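Local structure of putative NADPH-dependent oxidoreductase (Desulfitobacterium hafniense DCB-2, 3DB2) at residues A53-T57 / M58-L62. The protein is probably a two-domain dehydrogenase that uses NADPH, binding the dinucleotide in its Rossmann-fold domain to carry out oxidation or reduction of a still unidentified substrate. Numbering follows the deposited sequence.
Sequences AGDAT and MEALL
The entry into a helix from an edge strand (53-54) of the Rossmann-type parallel sheet is made here by Asp-55 and Thr-57, which close against Ala-60 and Leu-61 in the first turn of helix 58-62. Thr-57 takes the N-cap position, and its carbonyl starts the helical bonding: Leu-61 N donates to Thr-57 O over 3.2 Å in a fairly straight bond (156° at the hydrogen). A weak second bond reaches the same oxygen from Ala-60 N. With OG1 set between the backbone N and the carbonyl carbon (chi1 48°), the threonine hydroxyl is turned toward the methyl of Ala-60, Thr-57 OG1 to Ala-60 CB 3.2 Å; this is a packing contact, and the bonding at the N-cap is made by the carbonyl. The bent Glu-59 side chain brings OE1 to 3.6 Å from Thr-57 CB.

Asp-55 approaches from the strand side, its side chain roughly perpendicular to that of Leu-61. Asp-55 OD2 lies 3.4 Å from Leu-61 CA, and Asp-55 OD1 3.8 Å from Ala-60 CB. These are van der Waals contacts; the polar partners of OD2 lie elsewhere, in a hydrogen bond with Thr-34 OG1 of the neighbouring strand 30-36 and a salt bridge to Arg-64 NE, and OD1 too is hydrogen-bonded, close by in sequence. Leu-61 in turn packs its side chain on strands 30-36 and 6-11, and Met-58, present as selenomethionine, reaches Tyr-36 and helix 79-88. An alanine in place of Asp-55 would probably leave Arg-64 without this charged mate and Thr-34 without its carboxylate partner, opening a gap beside Leu-61. Burial of the carboxylate is probably compensated, at least in part, by the Thr-34 hydroxyl and the Arg-64 guanidinium, which tie the turn after strand 53-54 to strand 30-36 and to the residues just after helix 58-62.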
ATOM      1  N   ALA C  53      41.193  -6.130 -21.916  1.00 30.95           N
ATOM      2  CA  ALA C  53      41.908  -7.341 -21.588  1.00 28.76           C
ATOM      3  C   ALA C  53      41.011  -8.278 -20.779  1.00 27.95           C
ATOM      4  O   ALA C  53      39.942  -7.963 -20.270  1.00 31.40           O
ATOM      5  CB  ALA C  53      43.200  -7.072 -20.815  1.00 35.18           C
ATOM      6  N   GLY C  54      41.449  -9.511 -20.643  1.00 26.18           N
ATOM      7  CA  GLY C  54      40.864 -10.512 -19.765  1.00 27.46           C
ATOM      8  C   GLY C  54      42.012 -11.048 -18.907  1.00 30.65           C
ATOM      9  O   GLY C  54      43.157 -11.177 -19.352  1.00 34.24           O
ATOM     10  N   ASP C  55      41.740 -11.356 -17.648  1.00 30.73           N
ATOM     11  CA  ASP C  55      42.831 -11.866 -16.806  1.00 27.97           C
ATOM     12  C   ASP C  55      42.466 -13.263 -16.341  1.00 26.83           C
ATOM     13  O   ASP C  55      41.329 -13.539 -15.960  1.00 26.49           O
ATOM     14  CB  ASP C  55      43.060 -10.866 -15.689  1.00 24.59           C
ATOM     15  CG  ASP C  55      43.910  -9.695 -16.131  1.00 26.34           C
ATOM     16  OD1 ASP C  55      45.007  -9.965 -16.641  1.00 31.88           O
ATOM     17  OD2 ASP C  55      43.512  -8.524 -15.965  1.00 32.18           O
ATOM     18  N   ALA C  56      43.430 -14.179 -16.374  1.00 32.15           N
ATOM     19  CA  ALA C  56      43.202 -15.561 -15.974  1.00 30.63           C
ATOM     20  C   ALA C  56      42.993 -15.689 -14.468  1.00 31.06           C
ATOM     21  O   ALA C  56      42.322 -16.613 -14.006  1.00 31.40           O
ATOM     22  CB  ALA C  56      44.368 -16.422 -16.421  1.00 34.76           C
ATOM     23  N   THR C  57      43.586 -14.785 -13.699  1.00 24.33           N
ATOM     24  CA  THR C  57      43.533 -14.869 -12.246  1.00 29.57           C
ATOM     25  C   THR C  57      43.239 -13.500 -11.636  1.00 25.53           C
ATOM     26  O   THR C  57      43.512 -12.456 -12.240  1.00 27.69           O
ATOM     27  CB  THR C  57      44.874 -15.421 -11.740  1.00 30.77           C
ATOM     28  OG1 THR C  57      45.943 -14.712 -12.378  1.00 36.14           O
ATOM     29  CG2 THR C  57      45.074 -16.863 -12.193  1.00 33.79           C
HETATM   30  N   MSE C  58      42.691 -13.497 -10.432  1.00 25.25           N
HETATM   31  CA  MSE C  58      42.369 -12.211  -9.790  1.00 25.29           C
HETATM   32  C   MSE C  58      43.660 -11.444  -9.537  1.00 24.74           C
HETATM   33  O   MSE C  58      43.687 -10.224  -9.607  1.00 25.67           O
HETATM   34  CB  MSE C  58      41.657 -12.497  -8.457  1.00 25.74           C
HETATM   35  CG  MSE C  58      40.139 -12.608  -8.601  1.00 24.66           C
HETATM   36 SE   MSE C  58      39.348 -10.981  -9.338  0.75 27.53          SE
HETATM   37  CE  MSE C  58      39.396  -9.965  -7.672  1.00 27.37           C
ATOM     38  N   GLU C  59      44.716 -12.192  -9.220  1.00 26.06           N
ATOM     39  CA  GLU C  59      46.015 -11.591  -8.896  1.00 27.80           C
ATOM     40  C   GLU C  59      46.524 -10.799 -10.090  1.00 23.74           C
ATOM     41  O   GLU C  59      47.099  -9.714 -10.054  1.00 27.51           O
ATOM     42  CB  GLU C  59      46.944 -12.727  -8.474  1.00 32.64           C
ATOM     43  CG  GLU C  59      46.599 -13.409  -7.167  1.00 37.65           C
ATOM     44  CD  GLU C  59      45.375 -14.296  -7.154  1.00 43.06           C
ATOM     45  OE1 GLU C  59      45.066 -14.996  -8.144  1.00 43.08           O
ATOM     46  OE2 GLU C  59      44.689 -14.310  -6.105  1.00 38.34           O
ATOM     47  N   ALA C  60      46.269 -11.323 -11.268  1.00 23.35           N
ATOM     48  CA  ALA C  60      46.766 -10.794 -12.533  1.00 27.03           C
ATOM     49  C   ALA C  60      46.045  -9.474 -12.799  1.00 26.23           C
ATOM     50  O   ALA C  60      46.585  -8.478 -13.265  1.00 24.08           O
ATOM     51  CB  ALA C  60      46.552 -11.807 -13.636  1.00 31.49           C
ATOM     52  N   LEU C  61      44.746  -9.493 -12.464  1.00 22.33           N
ATOM     53  CA  LEU C  61      43.936  -8.266 -12.617  1.00 23.60           C
ATOM     54  C   LEU C  61      44.431  -7.219 -11.637  1.00 18.25           C
ATOM     55  O   LEU C  61      44.671  -6.051 -11.964  1.00 22.72           O
ATOM     56  CB  LEU C  61      42.468  -8.618 -12.417  1.00 22.90           C
ATOM     57  CG  LEU C  61      41.378  -7.571 -12.622  1.00 20.20           C
ATOM     58  CD1 LEU C  61      40.124  -8.277 -13.113  1.00 24.68           C
ATOM     59  CD2 LEU C  61      41.172  -6.823 -11.318  1.00 23.60           C
ATOM     60  N   LEU C  62      44.619  -7.622 -10.381  1.00 19.78           N
ATOM     61  CA  LEU C  62      44.948  -6.631  -9.354  1.00 17.83           C
ATOM     62  C   LEU C  62      46.340  -6.063  -9.537  1.00 24.10           C
ATOM     63  O   LEU C  62      46.620  -4.957  -9.059  1.00 26.64           O
ATOM     64  CB  LEU C  62      44.723  -7.294  -8.000  1.00 18.40           C
ATOM     65  CG  LEU C  62      43.256  -7.609  -7.677  1.00 20.68           C
ATOM     66  CD1 LEU C  62      43.125  -8.485  -6.444  1.00 22.75           C
ATOM     67  CD2 LEU C  62      42.460  -6.313  -7.494  1.00 25.50           C
TER